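Local structure of aac(6')-Ii (Enterococcus faecium, 1N71) at residues A[142-145]-A[146-150]; A[11-14]-A[15-18]. The protein is an aminoglycoside 6'-N-acetyltransferase of the GNAT superfamily, an antibiotic resistance enzyme that binds coenzyme A. All blocks are in the same frame, centred on the assembly; numbering follows the deposited sequence.

Both contacts are successive turns of a helix in one GNAT fold, and they do not touch. Their centres lie 27 Å apart, on opposite sides of the chain's centre, and their nearest atoms are about 14 Å apart. Contact 1, in helix 144-149, forms part of the coenzyme A pocket and touches the ligand directly. Contact 2 begins helix 11-24, much earlier in the chain, and lies largely at the surface. The side chain of Leu17 stays about 11 Å from the bound coenzyme A. The central sheet connects the two: contact 1 packs on strands 70-78 and 106-112, contact 2 on strand 55-66.

Contact 1 (A[142-145]-A[146-150]); sequences HPYE and FYEKL. With COA (coenzyme A), chain E.
Pro143 O is gripped twice at the start of helix 144-149, a short helix of the GNAT fold that lines the coenzyme A pocket. Phe146 N reaches Pro143 O at 2.9 Å and Tyr147 N reaches it at 3.3 Å. Both bonds are weak. The next two carbonyls follow the regular helical pattern: Glu148 N bonds to Tyr144 O and Lys149 N to Glu145 O.

Tyr144 and Glu148 meet on the side away from the ligand. Glu148 OE1 lies 3.5 Å from Tyr144 CE2, with the carboxylate plane turned 68° from the ring. A water ties the two polar ends together. It donates to Glu148 OE1 at 2.7 Å and also bonds to Tyr144 OH.

The other side of the helix faces coenzyme A. Phe146 has CG anti to the backbone N (chi1 160°), which sets one face of its ring against the ligand. CCP of coenzyme A sits 3.7 Å above the ring plane, over its centre. Phe146 CD2 in turn points at the face of Tyr147. The Tyr147 ring meets the pantetheine arm with its edge, and Tyr147 OH is 3.1 Å from C2P of coenzyme A. Leu76 of strand 70-78 touches both rings. Glu145 lays CB and CG near C2A of the adenine, while its OE1 bonds to Asn138. Lys149 is fully extended past CG. Its NZ donates to the ribose 3'-phosphate, to O8A of coenzyme A at 2.8 Å and to the bridging O3B at 3.2 Å.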
loop_
_atom_site.group_PDB
_atom_site.type_symbol
_atom_site.label_atom_id
_atom_site.label_comp_id
_atom_site.label_asym_id
_atom_site.label_seq_id
_atom_site.Cartn_x
_atom_site.Cartn_y
_atom_site.Cartn_z
ATOM N N HIS A 142 -6.288 -20.568 2.351
ATOM C CA HIS A 142 -6.148 -19.130 2.195
ATOM C C HIS A 142 -5.515 -18.891 0.824
ATOM O O HIS A 142 -4.597 -19.608 0.422
ATOM C CB HIS A 142 -5.244 -18.559 3.281
ATOM C CG HIS A 142 -5.151 -17.070 3.251
ATOM N ND1 HIS A 142 -5.939 -16.259 4.040
ATOM C CD2 HIS A 142 -4.409 -16.241 2.482
ATOM C CE1 HIS A 142 -5.687 -14.995 3.755
ATOM N NE2 HIS A 142 -4.762 -14.957 2.812
ATOM N N PRO A 143 -5.987 -17.870 0.097
ATOM C CA PRO A 143 -5.439 -17.582 -1.234
ATOM C C PRO A 143 -3.977 -17.159 -1.344
ATOM O O PRO A 143 -3.467 -17.028 -2.456
ATOM C CB PRO A 143 -6.392 -16.520 -1.771
ATOM C CG PRO A 143 -6.783 -15.773 -0.536
ATOM C CD PRO A 143 -7.029 -16.894 0.457
ATOM N N TYR A 144 -3.287 -16.945 -0.224
ATOM C CA TYR A 144 -1.889 -16.547 -0.332
ATOM C C TYR A 144 -1.120 -17.632 -1.076
ATOM O O TYR A 144 -0.212 -17.339 -1.853
ATOM C CB TYR A 144 -1.241 -16.320 1.048
ATOM C CG TYR A 144 -0.715 -17.575 1.723
ATOM C CD1 TYR A 144 -1.539 -18.353 2.537
ATOM C CD2 TYR A 144 0.605 -17.989 1.537
ATOM C CE1 TYR A 144 -1.060 -19.514 3.151
ATOM C CE2 TYR A 144 1.094 -19.151 2.145
ATOM C CZ TYR A 144 0.251 -19.908 2.951
ATOM O OH TYR A 144 0.719 -21.061 3.548
ATOM N N GLU A 145 -1.493 -18.884 -0.827
ATOM C CA GLU A 145 -0.843 -20.024 -1.457
ATOM C C GLU A 145 -1.077 -20.031 -2.964
ATOM O O GLU A 145 -0.255 -20.546 -3.726
ATOM C CB GLU A 145 -1.359 -21.317 -0.824
ATOM C CG GLU A 145 -0.671 -22.577 -1.312
ATOM C CD GLU A 145 -0.787 -23.712 -0.306
ATOM O OE1 GLU A 145 -1.868 -23.863 0.299
ATOM O OE2 GLU A 145 0.202 -24.453 -0.121
ATOM N N PHE A 146 -2.202 -19.466 -3.387
ATOM C CA PHE A 146 -2.510 -19.372 -4.809
ATOM C C PHE A 146 -1.427 -18.506 -5.449
ATOM O O PHE A 146 -0.859 -18.851 -6.487
ATOM C CB PHE A 146 -3.881 -18.719 -5.009
ATOM C CG PHE A 146 -4.091 -18.150 -6.391
ATOM C CD1 PHE A 146 -4.265 -18.990 -7.491
ATOM C CD2 PHE A 146 -4.100 -16.773 -6.589
ATOM C CE1 PHE A 146 -4.445 -18.461 -8.771
ATOM C CE2 PHE A 146 -4.278 -16.230 -7.862
ATOM C CZ PHE A 146 -4.452 -17.077 -8.957
ATOM N N TYR A 147 -1.137 -17.376 -4.815
ATOM C CA TYR A 147 -0.127 -16.469 -5.334
ATOM C C TYR A 147 1.266 -17.082 -5.260
ATOM O O TYR A 147 2.062 -16.926 -6.184
ATOM C CB TYR A 147 -0.181 -15.141 -4.577
ATOM C CG TYR A 147 -1.457 -14.372 -4.843
ATOM C CD1 TYR A 147 -1.699 -13.794 -6.093
ATOM C CD2 TYR A 147 -2.434 -14.244 -3.857
ATOM C CE1 TYR A 147 -2.880 -13.109 -6.352
ATOM C CE2 TYR A 147 -3.623 -13.557 -4.105
ATOM C CZ TYR A 147 -3.837 -12.994 -5.354
ATOM O OH TYR A 147 -5.000 -12.310 -5.600
ATOM N N GLU A 148 1.563 -17.792 -4.172
ATOM C CA GLU A 148 2.870 -18.428 -4.051
ATOM C C GLU A 148 3.120 -19.336 -5.245
ATOM O O GLU A 148 4.209 -19.342 -5.810
ATOM C CB GLU A 148 2.971 -19.264 -2.776
ATOM C CG GLU A 148 2.969 -18.466 -1.498
ATOM C CD GLU A 148 3.631 -19.214 -0.361
ATOM O OE1 GLU A 148 3.390 -20.434 -0.228
ATOM O OE2 GLU A 148 4.386 -18.580 0.405
ATOM N N LYS A 149 2.105 -20.104 -5.631
ATOM C CA LYS A 149 2.250 -21.010 -6.756
ATOM C C LYS A 149 2.469 -20.277 -8.074
ATOM O O LYS A 149 2.949 -20.866 -9.039
ATOM C CB LYS A 149 1.039 -21.944 -6.843
ATOM C CG LYS A 149 0.981 -22.925 -5.671
ATOM C CD LYS A 149 -0.075 -23.993 -5.867
ATOM C CE LYS A 149 -0.039 -25.007 -4.733
ATOM N NZ LYS A 149 -1.053 -26.081 -4.931
ATOM N N LEU A 150 2.136 -18.988 -8.111
ATOM C CA LEU A 150 2.342 -18.199 -9.320
ATOM C C LEU A 150 3.653 -17.424 -9.255
ATOM O O LEU A 150 3.908 -16.549 -10.078
ATOM C CB LEU A 150 1.174 -17.237 -9.548
ATOM C CG LEU A 150 -0.147 -17.946 -9.843
ATOM C CD1 LEU A 150 -1.218 -16.930 -10.181
ATOM C CD2 LEU A 150 0.054 -18.921 -11.001
HETATM N N1A COA E . -5.609 -21.957 -1.316
HETATM C C2A COA E . -4.606 -22.731 -1.770
HETATM N N3A COA E . -4.290 -23.008 -3.055
HETATM C C4A COA E . -5.143 -22.370 -3.929
HETATM C C5A COA E . -6.206 -21.556 -3.610
HETATM C C6A COA E . -6.440 -21.336 -2.215
HETATM N N6A COA E . -7.433 -20.570 -1.771
HETATM N N7A COA E . -6.835 -21.094 -4.756
HETATM C C8A COA E . -6.157 -21.643 -5.722
HETATM N N9A COA E . -5.115 -22.434 -5.298
HETATM C C1B COA E . -4.159 -23.203 -6.108
HETATM C C2B COA E . -4.811 -24.349 -6.886
HETATM O O2B COA E . -4.857 -25.516 -6.055
HETATM C C3B COA E . -3.887 -24.615 -8.070
HETATM O O3B COA E . -2.752 -25.357 -7.593
HETATM P P3B COA E . -2.289 -26.726 -8.310
HETATM O O7A COA E . -3.481 -27.604 -8.224
HETATM O O8A COA E . -1.135 -27.174 -7.492
HETATM O O9A COA E . -1.930 -26.312 -9.688
HETATM C C4B COA E . -3.415 -23.192 -8.403
HETATM O O4B COA E . -3.561 -22.471 -7.174
HETATM C C5B COA E . -4.171 -22.511 -9.553
HETATM O O5B COA E . -5.513 -22.204 -9.155
HETATM P P1A COA E . -6.588 -21.569 -10.177
HETATM O O1A COA E . -7.538 -22.629 -10.578
HETATM O O2A COA E . -5.871 -20.787 -11.209
HETATM O O3A COA E . -7.339 -20.540 -9.200
HETATM P P2A COA E . -8.828 -19.948 -9.339
HETATM O O4A COA E . -9.723 -20.710 -8.443
HETATM O O5A COA E . -9.182 -19.779 -10.763
HETATM O O6A COA E . -8.627 -18.483 -8.712
HETATM C CBP COA E . -8.631 -17.229 -6.627
HETATM C CCP COA E . -7.950 -18.309 -7.457
HETATM C CDP COA E . -7.929 -17.160 -5.264
HETATM C CEP COA E . -8.490 -15.865 -7.365
HETATM C CAP COA E . -10.162 -17.624 -6.458
HETATM O OAP COA E . -10.318 -18.855 -5.744
HETATM C C9P COA E . -11.016 -16.492 -5.862
HETATM O O9P COA E . -11.734 -15.799 -6.597
HETATM N N8P COA E . -10.927 -16.315 -4.537
HETATM C C7P COA E . -11.645 -15.304 -3.768
HETATM C C6P COA E . -11.049 -13.907 -3.925
HETATM C C5P COA E . -9.820 -13.672 -3.066
HETATM O O5P COA E . -9.842 -13.923 -1.855
HETATM N N4P COA E . -8.744 -13.183 -3.699
HETATM C C3P COA E . -7.455 -12.877 -3.068
HETATM C C2P COA E . -7.009 -11.449 -3.341
HETATM S S1P COA E . -6.394 -10.602 -1.874
HETATM O O HOH W 1 3.232 -21.791 2.126
#

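Contact 2 (A[11-14]-A[15-18]); sequences PVLK and DQLS
Pro11 O accepts a hydrogen bond from Asp15 N at 2.9 Å, an i to i+4 bond near the start of helix 11-24. With CG beside its own backbone N (chi1 -83°), the Asp15 carboxylate turns back toward Pro11. Asp15 OD2 is modelled 2.7 Å from Pro11 O; both are acceptors as modelled, so this contact is doubtful.

Val12 O serves two donors. Gln16 N bonds to it at 3.1 Å. Asp15 N makes a second, weak bond to Val12 O at 3.0 Å. The aliphatic part of Gln16 also presses there, with CG 3.2 Å from Val12 O. The Val12 and Gln16 side chains lie side by side and point the same way. Two more backbone bonds extend the helix. Leu17 N meets Leu13 O at 3.0 Å, and Ser18 N meets Lys14 O at 3.1 Å.

Further bonds and packing join this turn to its surroundings. Asn10 OD1 accepts from Leu13 N at the helix start. Lys14 bends at chi3 (-77°), and its NZ bonds to Arg8 O in the preceding loop. Ser18 OG pairs with Ser33 OG at the start of helix 33-40. Leu17 is the buried member and packs against Leu56 and Phe59 of strand 55-66 and Val37 of helix 33-40. Pro11, Val12 and Asp15 are exposed.

One side thus meets the protein and the other solvent, as in an amphipathic helix. This is the first of the two helices that connect the first two strands of the GNAT fold.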
loop_
_atom_site.group_PDB
_atom_site.type_symbol
_atom_site.label_atom_id
_atom_site.label_comp_id
_atom_site.label_asym_id
_atom_site.label_seq_id
_atom_site.Cartn_x
_atom_site.Cartn_y
_atom_site.Cartn_z
ATOM N N PRO A 11 -21.162 -1.489 -21.384
ATOM C CA PRO A 11 -22.096 -1.358 -20.262
ATOM C C PRO A 11 -22.496 -2.691 -19.649
ATOM O O PRO A 11 -22.513 -2.841 -18.428
ATOM C CB PRO A 11 -23.285 -0.640 -20.889
ATOM C CG PRO A 11 -22.632 0.237 -21.908
ATOM C CD PRO A 11 -21.632 -0.708 -22.543
ATOM N N VAL A 12 -22.820 -3.658 -20.502
ATOM C CA VAL A 12 -23.227 -4.977 -20.036
ATOM C C VAL A 12 -22.111 -5.636 -19.234
ATOM O O VAL A 12 -22.337 -6.118 -18.122
ATOM C CB VAL A 12 -23.611 -5.889 -21.220
ATOM C CG1 VAL A 12 -24.088 -7.235 -20.706
ATOM C CG2 VAL A 12 -24.700 -5.226 -22.052
ATOM N N LEU A 13 -20.908 -5.658 -19.802
ATOM C CA LEU A 13 -19.758 -6.248 -19.124
ATOM C C LEU A 13 -19.507 -5.553 -17.792
ATOM O O LEU A 13 -19.282 -6.206 -16.773
ATOM C CB LEU A 13 -18.508 -6.144 -19.999
ATOM C CG LEU A 13 -18.245 -7.283 -20.986
ATOM C CD1 LEU A 13 -17.082 -6.913 -21.896
ATOM C CD2 LEU A 13 -17.937 -8.566 -20.219
ATOM N N LYS A 14 -19.545 -4.226 -17.800
ATOM C CA LYS A 14 -19.324 -3.473 -16.576
ATOM C C LYS A 14 -20.394 -3.789 -15.536
ATOM O O LYS A 14 -20.151 -3.677 -14.335
ATOM C CB LYS A 14 -19.272 -1.972 -16.875
ATOM C CG LYS A 14 -17.994 -1.568 -17.597
ATOM C CD LYS A 14 -17.768 -0.064 -17.612
ATOM C CE LYS A 14 -18.646 0.634 -18.631
ATOM N NZ LYS A 14 -18.291 2.079 -18.737
ATOM N N ASP A 15 -21.574 -4.195 -15.998
ATOM C CA ASP A 15 -22.653 -4.549 -15.083
ATOM C C ASP A 15 -22.346 -5.874 -14.403
ATOM O O ASP A 15 -22.528 -6.021 -13.192
ATOM C CB ASP A 15 -23.986 -4.664 -15.828
ATOM C CG ASP A 15 -24.661 -3.325 -16.025
ATOM O OD1 ASP A 15 -24.905 -2.629 -15.014
ATOM O OD2 ASP A 15 -24.950 -2.967 -17.186
ATOM N N GLN A 16 -21.876 -6.840 -15.187
ATOM C CA GLN A 16 -21.545 -8.153 -14.657
ATOM C C GLN A 16 -20.405 -8.032 -13.651
ATOM O O GLN A 16 -20.381 -8.737 -12.643
ATOM C CB GLN A 16 -21.143 -9.099 -15.791
ATOM C CG GLN A 16 -22.130 -9.140 -16.950
ATOM C CD GLN A 16 -21.831 -10.263 -17.927
ATOM O OE1 GLN A 16 -21.909 -10.082 -19.143
ATOM N NE2 GLN A 16 -21.499 -11.434 -17.398
ATOM N N LEU A 17 -19.464 -7.132 -13.926
ATOM C CA LEU A 17 -18.337 -6.928 -13.022
ATOM C C LEU A 17 -18.864 -6.413 -11.690
ATOM O O LEU A 17 -18.456 -6.874 -10.624
ATOM C CB LEU A 17 -17.346 -5.921 -13.609
ATOM C CG LEU A 17 -16.134 -5.615 -12.719
ATOM C CD1 LEU A 17 -15.390 -6.903 -12.417
ATOM C CD2 LEU A 17 -15.218 -4.616 -13.408
ATOM N N SER A 18 -19.781 -5.455 -11.764
ATOM C CA SER A 18 -20.381 -4.877 -10.569
ATOM C C SER A 18 -21.032 -5.967 -9.722
ATOM O O SER A 18 -20.789 -6.060 -8.521
ATOM C CB SER A 18 -21.427 -3.832 -10.957
ATOM O OG SER A 18 -22.021 -3.263 -9.804
#